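Probable Rab-related GTPase (Acanthamoeba polyphaga mimivirus, PDB 5XC5) binds GTP together with a magnesium ion and, as a Rab-family small GTPase, probably hydrolyses it and may be involved in protein transport. Local coordinates at residues K7-G12 against M74-S79; P36-A41 against E66-I71; L115-K120 against D145-S150. The protein carries 1 engineered substitution. All blocks are in the same frame, centred on the assembly; numbering follows the deposited sequence.

Contact 1: K7-G12 against M74-S79; sequences KIILIG and MYYTNS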
loop_
_atom_site.group_PDB
_atom_site.type_symbol
_atom_site.label_atom_id
_atom_site.label_comp_id
_atom_site.label_asym_id
_atom_site.label_seq_id
_atom_site.Cartn_x
_atom_site.Cartn_y
_atom_site.Cartn_z
ATOM N N LYS A 7 0.522 -3.085 -13.017
ATOM C CA LYS A 7 1.616 -2.878 -12.074
ATOM C C LYS A 7 1.124 -2.133 -10.837
ATOM O O LYS A 7 0.643 -1.001 -10.931
ATOM C CB LYS A 7 2.778 -2.132 -12.727
ATOM C CG LYS A 7 3.902 -1.798 -11.737
ATOM C CD LYS A 7 5.154 -1.269 -12.422
ATOM C CE LYS A 7 6.204 -0.883 -11.383
ATOM N NZ LYS A 7 7.500 -0.465 -12.008
ATOM N N ILE A 8 1.242 -2.783 -9.685
ATOM C CA ILE A 8 0.881 -2.224 -8.388
ATOM C C ILE A 8 2.143 -2.208 -7.542
ATOM O O ILE A 8 2.830 -3.231 -7.438
ATOM C CB ILE A 8 -0.184 -3.085 -7.677
ATOM C CG1 ILE A 8 -1.321 -3.492 -8.620
ATOM C CG2 ILE A 8 -0.688 -2.393 -6.392
ATOM C CD1 ILE A 8 -2.115 -2.347 -9.159
ATOM N N ILE A 9 2.444 -1.067 -6.921
ATOM C CA ILE A 9 3.560 -0.998 -5.979
ATOM C C ILE A 9 3.048 -0.664 -4.583
ATOM O O ILE A 9 2.060 0.063 -4.418
ATOM C CB ILE A 9 4.666 -0.004 -6.399
ATOM C CG1 ILE A 9 4.143 1.435 -6.406
ATOM C CG2 ILE A 9 5.292 -0.411 -7.730
ATOM C CD1 ILE A 9 5.223 2.464 -6.679
ATOM N N LEU A 10 3.742 -1.184 -3.573
ATOM C CA LEU A 10 3.530 -0.795 -2.183
ATOM C C LEU A 10 4.733 0.019 -1.747
ATOM O O LEU A 10 5.876 -0.450 -1.855
ATOM C CB LEU A 10 3.387 -2.002 -1.256
ATOM C CG LEU A 10 2.115 -2.813 -1.443
ATOM C CD1 LEU A 10 2.341 -3.879 -2.488
ATOM C CD2 LEU A 10 1.661 -3.411 -0.097
ATOM N N ILE A 11 4.474 1.238 -1.268
ATOM C CA ILE A 11 5.508 2.120 -0.745
ATOM C C ILE A 11 5.062 2.647 0.613
ATOM O O ILE A 11 3.875 2.629 0.948
ATOM C CB ILE A 11 5.848 3.279 -1.704
ATOM C CG1 ILE A 11 4.655 4.224 -1.846
ATOM C CG2 ILE A 11 6.245 2.746 -3.083
ATOM C CD1 ILE A 11 4.882 5.379 -2.851
ATOM N N GLY A 12 6.025 3.089 1.401
ATOM C CA GLY A 12 5.773 3.549 2.755
ATOM C C GLY A 12 6.988 3.290 3.617
ATOM O O GLY A 12 7.898 2.553 3.251
ATOM N N MET A 74 13.481 3.254 -8.178
ATOM C CA MET A 74 13.568 2.649 -9.507
ATOM C C MET A 74 12.345 1.829 -9.867
ATOM O O MET A 74 12.268 1.333 -10.998
ATOM C CB MET A 74 14.837 1.797 -9.596
ATOM C CG MET A 74 16.124 2.603 -9.442
ATOM S SD MET A 74 16.273 3.915 -10.678
ATOM C CE MET A 74 16.402 2.944 -12.164
ATOM N N TYR A 75 11.384 1.691 -8.956
ATOM C CA TYR A 75 10.180 0.910 -9.190
ATOM C C TYR A 75 8.941 1.770 -9.389
ATOM O O TYR A 75 7.860 1.224 -9.646
ATOM C CB TYR A 75 10.001 -0.129 -8.070
ATOM C CG TYR A 75 11.100 -1.151 -8.155
ATOM C CD1 TYR A 75 12.308 -0.956 -7.498
ATOM C CD2 TYR A 75 10.966 -2.277 -8.961
ATOM C CE1 TYR A 75 13.344 -1.870 -7.613
ATOM C CE2 TYR A 75 11.996 -3.195 -9.088
ATOM C CZ TYR A 75 13.180 -2.989 -8.407
ATOM O OH TYR A 75 14.206 -3.901 -8.529
ATOM N N TYR A 76 9.074 3.099 -9.308
ATOM C CA TYR A 76 7.925 3.985 -9.474
ATOM C C TYR A 76 7.373 3.934 -10.891
ATOM O O TYR A 76 6.153 3.961 -11.089
ATOM C CB TYR A 76 8.327 5.430 -9.185
ATOM C CG TYR A 76 8.621 5.791 -7.750
ATOM C CD1 TYR A 76 7.929 5.206 -6.690
ATOM C CD2 TYR A 76 9.573 6.750 -7.454
ATOM C CE1 TYR A 76 8.205 5.566 -5.380
ATOM C CE2 TYR A 76 9.847 7.112 -6.156
ATOM C CZ TYR A 76 9.163 6.522 -5.126
ATOM O OH TYR A 76 9.449 6.881 -3.819
ATOM N N THR A 77 8.254 3.916 -11.888
ATOM C CA THR A 77 7.830 4.193 -13.253
ATOM C C THR A 77 6.863 3.121 -13.745
ATOM O O THR A 77 6.983 1.942 -13.403
ATOM C CB THR A 77 9.053 4.312 -14.169
ATOM O OG1 THR A 77 8.635 4.705 -15.482
ATOM C CG2 THR A 77 9.807 3.001 -14.249
ATOM N N ASN A 78 5.873 3.553 -14.527
ATOM C CA ASN A 78 4.868 2.696 -15.151
ATOM C C ASN A 78 3.913 2.052 -14.157
ATOM O O ASN A 78 3.202 1.106 -14.516
ATOM C CB ASN A 78 5.479 1.639 -16.080
ATOM C CG ASN A 78 6.214 2.253 -17.244
ATOM O OD1 ASN A 78 5.744 3.221 -17.843
ATOM N ND2 ASN A 78 7.377 1.705 -17.569
ATOM N N SER A 79 3.870 2.531 -12.916
ATOM C CA SER A 79 2.909 2.001 -11.960
ATOM C C SER A 79 1.511 2.451 -12.350
ATOM O O SER A 79 1.298 3.620 -12.687
ATOM C CB SER A 79 3.238 2.518 -10.564
ATOM O OG SER A 79 4.463 1.978 -10.113
HETATM O O HOH W 1 10.523 -0.970 -12.296
#
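The two backbones come closest at Lys7 and Ser79, whose CA atoms are 5.0 Å apart, and a type II beta turn from Tyr76 to Ser79 brings the loop against Lys7 on strand 6-12. This strand belongs to the central sheet of the Ras-like P-loop GTPase fold, and it leads into the phosphate-binding loop at Gly12. Lys7 carries the polar half of the contact. Its CG is anti to the backbone N (chi1 175°) and the rest of the chain is fully extended, which carries the ammonium group across the turn to two backbone carbonyls. NZ donates to Thr77 O at 2.8 Å, nearly in line with the carbonyl bond, and to Tyr75 O at 2.9 Å, where it sits well above the carbonyl plane. A water bound to Met74 O makes a weak third bond to NZ. The methylenes add to the grip, with CD lying against Asn78 O. Further along the strand the contact becomes apolar. Ile9 CD1 meets the edge of the Tyr76 ring at CD1, 3.9 Å away and in the ring plane, and Ile11 CG2 approaches CE1 on the same ring at 4.1 Å. Both isoleucines cross the tyrosine at about a right angle. Helix 91-107 also packs on Tyr76 through Trp100 and Leu104. Tyr75 turns the other way, its ring meeting Trp60 with the planes at about 40°, a pair consistent with the Tyr and Trp of the hydrophobic triad of Rab proteins. Ser79 closes the turn: its OG and its N both donate to Tyr76 O from the same face of that carbonyl, OG at 2.8 Å, while Ile9 CG2 rests 3.5 Å from Ser79 OG.

Contact 2: P36-A41 against E66-I71; sequences PTIGAA and ERFRSI. With MG (magnesium ion), chain C; GTP (guanosine-5'-triphosphate), chain B; ACT (acetate ion), chain D.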
loop_
_atom_site.group_PDB
_atom_site.type_symbol
_atom_site.label_atom_id
_atom_site.label_comp_id
_atom_site.label_asym_id
_atom_site.label_seq_id
_atom_site.Cartn_x
_atom_site.Cartn_y
_atom_site.Cartn_z
ATOM N N PRO A 36 13.013 -7.065 7.012
ATOM C CA PRO A 36 12.977 -5.797 6.268
ATOM C C PRO A 36 13.323 -5.990 4.799
ATOM O O PRO A 36 14.231 -6.742 4.434
ATOM C CB PRO A 36 14.021 -4.925 6.979
ATOM C CG PRO A 36 14.117 -5.502 8.346
ATOM C CD PRO A 36 13.863 -6.969 8.216
ATOM N N THR A 37 12.576 -5.305 3.952
ATOM C CA THR A 37 12.759 -5.418 2.517
ATOM C C THR A 37 13.912 -4.531 2.067
ATOM O O THR A 37 14.085 -3.403 2.544
ATOM C CB THR A 37 11.461 -5.015 1.820
ATOM O OG1 THR A 37 10.375 -5.759 2.406
ATOM C CG2 THR A 37 11.518 -5.297 0.309
ATOM N N ILE A 38 14.734 -5.060 1.162
ATOM C CA ILE A 38 15.828 -4.288 0.579
ATOM C C ILE A 38 15.530 -4.109 -0.907
ATOM O O ILE A 38 14.822 -3.162 -1.287
ATOM C CB ILE A 38 17.200 -4.935 0.847
ATOM C CG1 ILE A 38 17.341 -5.221 2.341
ATOM C CG2 ILE A 38 18.326 -4.008 0.361
ATOM C CD1 ILE A 38 18.714 -5.744 2.759
ATOM N N GLY A 39 16.024 -5.004 -1.748
ATOM C CA GLY A 39 15.570 -5.012 -3.131
ATOM C C GLY A 39 14.080 -5.288 -3.190
ATOM O O GLY A 39 13.548 -6.079 -2.412
ATOM N N ALA A 40 13.402 -4.650 -4.144
ATOM C CA ALA A 40 11.964 -4.846 -4.259
ATOM C C ALA A 40 11.670 -6.293 -4.634
ATOM O O ALA A 40 12.420 -6.920 -5.386
ATOM C CB ALA A 40 11.380 -3.895 -5.307
ATOM N N ALA A 41 10.586 -6.829 -4.090
ATOM C CA ALA A 41 10.222 -8.224 -4.281
ATOM C C ALA A 41 8.925 -8.301 -5.070
ATOM O O ALA A 41 7.982 -7.538 -4.818
ATOM C CB ALA A 41 10.068 -8.935 -2.935
ATOM N N GLU A 66 15.291 4.150 4.956
ATOM C CA GLU A 66 15.713 5.366 4.277
ATOM C C GLU A 66 16.931 5.126 3.402
ATOM O O GLU A 66 17.030 5.689 2.307
ATOM C CB GLU A 66 15.960 6.484 5.289
ATOM C CG GLU A 66 14.749 6.765 6.166
ATOM C CD GLU A 66 14.866 8.044 6.979
ATOM O OE1 GLU A 66 15.977 8.619 7.057
ATOM O OE2 GLU A 66 13.832 8.463 7.552
ATOM N N ARG A 67 17.861 4.281 3.854
ATOM C CA ARG A 67 19.083 4.091 3.080
ATOM C C ARG A 67 18.850 3.328 1.780
ATOM O O ARG A 67 19.718 3.351 0.902
ATOM C CB ARG A 67 20.198 3.483 3.943
ATOM C CG ARG A 67 20.094 2.004 4.196
ATOM C CD ARG A 67 21.053 1.623 5.311
ATOM N NE ARG A 67 21.118 0.181 5.538
ATOM C CZ ARG A 67 20.310 -0.486 6.350
ATOM N NH1 ARG A 67 19.350 0.145 7.012
ATOM N NH2 ARG A 67 20.458 -1.796 6.495
ATOM N N PHE A 68 17.686 2.695 1.624
ATOM C CA PHE A 68 17.345 1.942 0.425
ATOM C C PHE A 68 16.346 2.676 -0.462
ATOM O O PHE A 68 15.802 2.088 -1.405
ATOM C CB PHE A 68 16.839 0.552 0.816
ATOM C CG PHE A 68 17.849 -0.270 1.590
ATOM C CD1 PHE A 68 19.178 -0.341 1.182
ATOM C CD2 PHE A 68 17.471 -0.974 2.725
ATOM C CE1 PHE A 68 20.115 -1.100 1.887
ATOM C CE2 PHE A 68 18.405 -1.738 3.438
ATOM C CZ PHE A 68 19.730 -1.797 3.020
ATOM N N ARG A 69 16.127 3.973 -0.216
ATOM C CA ARG A 69 15.194 4.714 -1.057
ATOM C C ARG A 69 15.652 4.747 -2.500
ATOM O O ARG A 69 14.815 4.741 -3.408
ATOM C CB ARG A 69 14.979 6.127 -0.523
ATOM C CG ARG A 69 13.673 6.755 -0.990
ATOM C CD ARG A 69 12.943 7.282 0.202
ATOM N NE ARG A 69 12.941 6.268 1.241
ATOM C CZ ARG A 69 12.486 6.442 2.473
ATOM N NH1 ARG A 69 11.977 7.606 2.847
ATOM N NH2 ARG A 69 12.532 5.446 3.315
ATOM N N SER A 70 16.968 4.753 -2.742
ATOM C CA SER A 70 17.416 4.819 -4.127
ATOM C C SER A 70 17.173 3.520 -4.879
ATOM O O SER A 70 17.272 3.519 -6.108
ATOM C CB SER A 70 18.872 5.285 -4.241
ATOM O OG SER A 70 19.763 4.289 -3.788
ATOM N N ILE A 71 16.849 2.429 -4.179
ATOM C CA ILE A 71 16.325 1.231 -4.832
ATOM C C ILE A 71 14.846 1.400 -5.130
ATOM O O ILE A 71 14.392 1.193 -6.261
ATOM C CB ILE A 71 16.539 -0.021 -3.959
ATOM C CG1 ILE A 71 18.012 -0.242 -3.629
ATOM C CG2 ILE A 71 15.940 -1.249 -4.658
ATOM C CD1 ILE A 71 18.243 -1.414 -2.670
HETATM MG MG MG C . 8.922 -5.050 3.731
HETATM P PG GTP B . 10.140 -2.544 5.386
HETATM O O1G GTP B . 10.281 -3.705 4.421
HETATM O O2G GTP B . 11.312 -2.441 6.317
HETATM O O3G GTP B . 9.853 -1.237 4.681
HETATM O O3B GTP B . 8.890 -2.816 6.414
HETATM P PB GTP B . 7.393 -3.312 6.032
HETATM O O1B GTP B . 7.428 -4.315 4.896
HETATM O O2B GTP B . 6.511 -2.121 5.781
HETATM O O3A GTP B . 6.818 -3.940 7.406
HETATM P PA GTP B . 6.744 -5.523 7.771
HETATM O O1A GTP B . 5.633 -6.208 6.968
HETATM O O2A GTP B . 8.148 -6.155 7.683
HETATM O "O5'" GTP B . 6.225 -5.433 9.309
HETATM C "C5'" GTP B . 7.013 -4.833 10.316
HETATM C "C4'" GTP B . 6.565 -5.347 11.684
HETATM O "O4'" GTP B . 5.248 -4.869 11.912
HETATM C "C3'" GTP B . 6.513 -6.860 11.782
HETATM O "O3'" GTP B . 6.951 -7.276 13.068
HETATM C "C2'" GTP B . 5.040 -7.172 11.630
HETATM O "O2'" GTP B . 4.664 -8.364 12.282
HETATM C "C1'" GTP B . 4.391 -5.947 12.241
HETATM N N9 GTP B . 3.072 -5.736 11.627
HETATM C C8 GTP B . 2.753 -5.758 10.295
HETATM N N7 GTP B . 1.436 -5.507 10.153
HETATM C C5 GTP B . 0.909 -5.329 11.392
HETATM C C6 GTP B . -0.377 -5.047 11.839
HETATM O O6 GTP B . -1.355 -4.901 11.084
HETATM N N1 GTP B . -0.556 -4.935 13.197
HETATM C C2 GTP B . 0.481 -5.073 14.097
HETATM N N2 GTP B . 0.219 -4.942 15.392
HETATM N N3 GTP B . 1.759 -5.344 13.666
HETATM C C4 GTP B . 1.937 -5.471 12.325
HETATM C C ACT D . 17.625 3.168 7.583
HETATM O O ACT D . 18.140 2.919 6.478
HETATM O OXT ACT D . 18.076 2.576 8.571
HETATM C CH3 ACT D . 16.530 4.140 7.730
HETATM O O HOH W 2 8.227 -3.773 2.146
HETATM O O HOH W 3 9.410 -6.366 5.273
#
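The Phe68 ring is held between two aliphatic groups, with Ile38 CG2 over one face and Arg67 CG over the opposite one. The Ile38 methyl sits 3.6 Å from the ring centroid and only 5° off the ring normal, a well-centred CH-pi contact. The other branch of Ile38 follows, with CG1 near Phe68 CE2 and CD1 near CE2 and CZ. Arg67 runs extended along the far side: its guanidinium has Phe68 CE2 over one face, while an acetate, probably from the crystallisation liquor, lies at its edge. That acetate takes a bond from Arg67 NH1 and another from the backbone N of Arg67.

Ile38 places CG2 anti to its backbone N (chi1 -51° for CG1), which directs this methyl to the ring and also to Ile71 CD1, 4.0 Å away. Ile71 in turn sets its CG2 against Gly39 CA at 4.1 Å; the N-cap residue Phe68 and Ile71, in the first turn of the short helix, thus both face the loop. No hydrogen bond crosses between 36-41 and 66-71; the contact is made by apolar surfaces near solvent.

One residue before Ile38 the chain is tied to the nucleotide. Thr37 OG1 binds the magnesium ion at 2.1 Å, and Thr37 N donates to GTP O1G at 2.8 Å with an N-H...O angle of 161°. The ion also takes GTP O1G and O1B, two waters and Ser19 OG. Gripping the gamma-phosphate oxygen and the metal together, Thr37 anchors the loop from which Ile38 reaches Phe68. This is the meeting of switch I, which probably holds the effector region, with switch II, in the closed arrangement characteristic of GTP-bound Ras-like GTPases.

Contact 3: L115-K120 against D145-S150; sequences LVVANK and DYVFAS. With GTP (guanosine-5'-triphosphate), chain B.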
loop_
_atom_site.group_PDB
_atom_site.type_symbol
_atom_site.label_atom_id
_atom_site.label_comp_id
_atom_site.label_asym_id
_atom_site.label_seq_id
_atom_site.Cartn_x
_atom_site.Cartn_y
_atom_site.Cartn_z
ATOM N N LEU A 115 -3.946 4.628 -3.137
ATOM C CA LEU A 115 -4.732 4.269 -1.963
ATOM C C LEU A 115 -3.820 4.288 -0.744
ATOM O O LEU A 115 -2.856 3.521 -0.677
ATOM C CB LEU A 115 -5.362 2.889 -2.157
ATOM C CG LEU A 115 -6.152 2.325 -0.974
ATOM C CD1 LEU A 115 -7.254 3.274 -0.536
ATOM C CD2 LEU A 115 -6.722 0.962 -1.360
ATOM N N VAL A 116 -4.106 5.197 0.190
ATOM C CA VAL A 116 -3.378 5.280 1.455
ATOM C C VAL A 116 -3.958 4.245 2.409
ATOM O O VAL A 116 -5.170 4.211 2.639
ATOM C CB VAL A 116 -3.498 6.695 2.044
ATOM C CG1 VAL A 116 -2.918 6.743 3.461
ATOM C CG2 VAL A 116 -2.816 7.718 1.130
ATOM N N VAL A 117 -3.093 3.406 2.973
ATOM C CA VAL A 117 -3.511 2.335 3.868
ATOM C C VAL A 117 -3.075 2.707 5.275
ATOM O O VAL A 117 -1.874 2.744 5.573
ATOM C CB VAL A 117 -2.916 0.977 3.470
ATOM C CG1 VAL A 117 -3.369 -0.124 4.438
ATOM C CG2 VAL A 117 -3.294 0.640 2.031
ATOM N N ALA A 118 -4.051 2.959 6.142
ATOM C CA ALA A 118 -3.808 3.194 7.561
ATOM C C ALA A 118 -3.771 1.822 8.224
ATOM O O ALA A 118 -4.815 1.207 8.470
ATOM C CB ALA A 118 -4.925 4.066 8.129
ATOM N N ASN A 119 -2.565 1.323 8.480
ATOM C CA ASN A 119 -2.359 -0.047 8.917
ATOM C C ASN A 119 -2.143 -0.124 10.425
ATOM O O ASN A 119 -1.878 0.872 11.110
ATOM C CB ASN A 119 -1.168 -0.672 8.184
ATOM C CG ASN A 119 -1.201 -2.188 8.187
ATOM O OD1 ASN A 119 -2.261 -2.790 8.230
ATOM N ND2 ASN A 119 -0.032 -2.813 8.136
ATOM N N LYS A 120 -2.251 -1.355 10.926
ATOM C CA LYS A 120 -2.087 -1.717 12.340
ATOM C C LYS A 120 -3.268 -1.283 13.200
ATOM O O LYS A 120 -3.114 -1.019 14.397
ATOM C CB LYS A 120 -0.739 -1.293 12.946
ATOM C CG LYS A 120 0.445 -1.648 12.060
ATOM C CD LYS A 120 1.730 -1.673 12.841
ATOM C CE LYS A 120 2.940 -1.901 11.924
ATOM N NZ LYS A 120 4.221 -1.919 12.720
ATOM N N ASP A 145 -7.240 8.084 -2.181
ATOM C CA ASP A 145 -8.248 7.440 -1.354
ATOM C C ASP A 145 -7.570 6.872 -0.110
ATOM O O ASP A 145 -6.343 6.865 0.001
ATOM C CB ASP A 145 -8.921 6.337 -2.184
ATOM C CG ASP A 145 -10.269 5.888 -1.629
ATOM O OD1 ASP A 145 -10.810 6.494 -0.680
ATOM O OD2 ASP A 145 -10.792 4.888 -2.169
ATOM N N TYR A 146 -8.381 6.388 0.829
ATOM C CA TYR A 146 -7.870 5.840 2.078
ATOM C C TYR A 146 -8.661 4.599 2.468
ATOM O O TYR A 146 -9.819 4.421 2.069
ATOM C CB TYR A 146 -7.959 6.852 3.232
ATOM C CG TYR A 146 -9.382 7.255 3.530
ATOM C CD1 TYR A 146 -10.016 8.229 2.766
ATOM C CD2 TYR A 146 -10.110 6.641 4.549
ATOM C CE1 TYR A 146 -11.336 8.598 3.009
ATOM C CE2 TYR A 146 -11.430 7.000 4.804
ATOM C CZ TYR A 146 -12.037 7.979 4.029
ATOM O OH TYR A 146 -13.347 8.344 4.274
ATOM N N VAL A 147 -8.032 3.773 3.308
ATOM C CA VAL A 147 -8.643 2.551 3.820
ATOM C C VAL A 147 -7.917 2.207 5.108
ATOM O O VAL A 147 -6.748 2.554 5.286
ATOM C CB VAL A 147 -8.543 1.417 2.765
ATOM C CG1 VAL A 147 -7.094 1.029 2.500
ATOM C CG2 VAL A 147 -9.372 0.201 3.169
ATOM N N PHE A 148 -8.598 1.485 5.995
ATOM C CA PHE A 148 -8.025 1.050 7.264
ATOM C C PHE A 148 -7.819 -0.460 7.255
ATOM O O PHE A 148 -8.683 -1.211 6.785
ATOM C CB PHE A 148 -8.937 1.461 8.421
ATOM C CG PHE A 148 -8.956 2.948 8.664
ATOM C CD1 PHE A 148 -9.789 3.781 7.920
ATOM C CD2 PHE A 148 -8.125 3.514 9.609
ATOM C CE1 PHE A 148 -9.796 5.156 8.132
ATOM C CE2 PHE A 148 -8.139 4.886 9.839
ATOM C CZ PHE A 148 -8.976 5.702 9.093
ATOM N N ALA A 149 -6.673 -0.909 7.772
ATOM C CA ALA A 149 -6.355 -2.330 7.698
ATOM C C ALA A 149 -5.497 -2.792 8.869
ATOM O O ALA A 149 -4.932 -1.995 9.625
ATOM C CB ALA A 149 -5.658 -2.669 6.374
ATOM N N SER A 150 -5.449 -4.118 9.027
ATOM C CA SER A 150 -4.454 -4.813 9.831
ATOM C C SER A 150 -3.959 -5.988 9.009
ATOM O O SER A 150 -4.771 -6.755 8.485
ATOM C CB SER A 150 -5.074 -5.349 11.120
ATOM O OG SER A 150 -4.158 -6.214 11.785
HETATM P PG GTP B . 10.140 -2.544 5.386
HETATM O O1G GTP B . 10.281 -3.705 4.421
HETATM O O2G GTP B . 11.312 -2.441 6.317
HETATM O O3G GTP B . 9.853 -1.237 4.681
HETATM O O3B GTP B . 8.890 -2.816 6.414
HETATM P PB GTP B . 7.393 -3.312 6.032
HETATM O O1B GTP B . 7.428 -4.315 4.896
HETATM O O2B GTP B . 6.511 -2.121 5.781
HETATM O O3A GTP B . 6.818 -3.940 7.406
HETATM P PA GTP B . 6.744 -5.523 7.771
HETATM O O1A GTP B . 5.633 -6.208 6.968
HETATM O O2A GTP B . 8.148 -6.155 7.683
HETATM O "O5'" GTP B . 6.225 -5.433 9.309
HETATM C "C5'" GTP B . 7.013 -4.833 10.316
HETATM C "C4'" GTP B . 6.565 -5.347 11.684
HETATM O "O4'" GTP B . 5.248 -4.869 11.912
HETATM C "C3'" GTP B . 6.513 -6.860 11.782
HETATM O "O3'" GTP B . 6.951 -7.276 13.068
HETATM C "C2'" GTP B . 5.040 -7.172 11.630
HETATM O "O2'" GTP B . 4.664 -8.364 12.282
HETATM C "C1'" GTP B . 4.391 -5.947 12.241
HETATM N N9 GTP B . 3.072 -5.736 11.627
HETATM C C8 GTP B . 2.753 -5.758 10.295
HETATM N N7 GTP B . 1.436 -5.507 10.153
HETATM C C5 GTP B . 0.909 -5.329 11.392
HETATM C C6 GTP B . -0.377 -5.047 11.839
HETATM O O6 GTP B . -1.355 -4.901 11.084
HETATM N N1 GTP B . -0.556 -4.935 13.197
HETATM C C2 GTP B . 0.481 -5.073 14.097
HETATM N N2 GTP B . 0.219 -4.942 15.392
HETATM N N3 GTP B . 1.759 -5.344 13.666
HETATM C C4 GTP B . 1.937 -5.471 12.325
#
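Val147 CG1 touches two side chains of the neighbouring strand, 3.8 Å from Leu115 CD1 and 3.8 Å from Val117 CG2. Leu115 crosses Val147 at about a right angle, whereas Val117 lies beside it and points the same way. One residue past the strand pairing, Val117 CG1 touches Ala149 CB; Leu160 of helix 154-169 packs on both Val147 and Ala149. On the other face Ala118 CB packs at 3.6 Å against Phe148 CD2, and helix 132-141 covers this side with Ile135 on Phe148. Four backbone hydrogen bonds hold the strands parallel, the first from Val116 N to Asp145 O, the last from Ala149 N to Ala118 O.

At the ends of the strands the side chains reach the nucleotide site. Lys120 runs extended across the guanine face, with CG 3.5 Å from GTP C6, and its NZ bonds GTP O4' and Gly15 O. Asn119 ND2 instead donates to Val16 O and Ser151 OG, tying the P-loop to the loop after Ala149. Ser150 OG is 3.2 Å from GTP O6 and also bonds Asp122. This right-handed beta-alpha-beta crossover supplies the NKxD motif and a loop in the SAK position of small GTPases.

Overall arrangement
Contacts 1 and 2 are neighbours, with centres about 12 Å apart, and they touch where Tyr75 CE1 packs on Ala40 CB at 3.6 Å; along the chain, contact 2 is nested inside the loop that contact 1 closes. Contact 3 follows later in the sequence and lies across the chain's centre from both. Its centre is about 17 Å from that of contact 1, which reaches the same sheet, and about 21 Å from that of contact 2. GTP bridges this wider gap: contact 2 holds the gamma-phosphate and magnesium end, contact 3 the guanine and ribose end. Strand 6-12 of contact 1 leads into the phosphate-binding loop, which serves the same nucleotide.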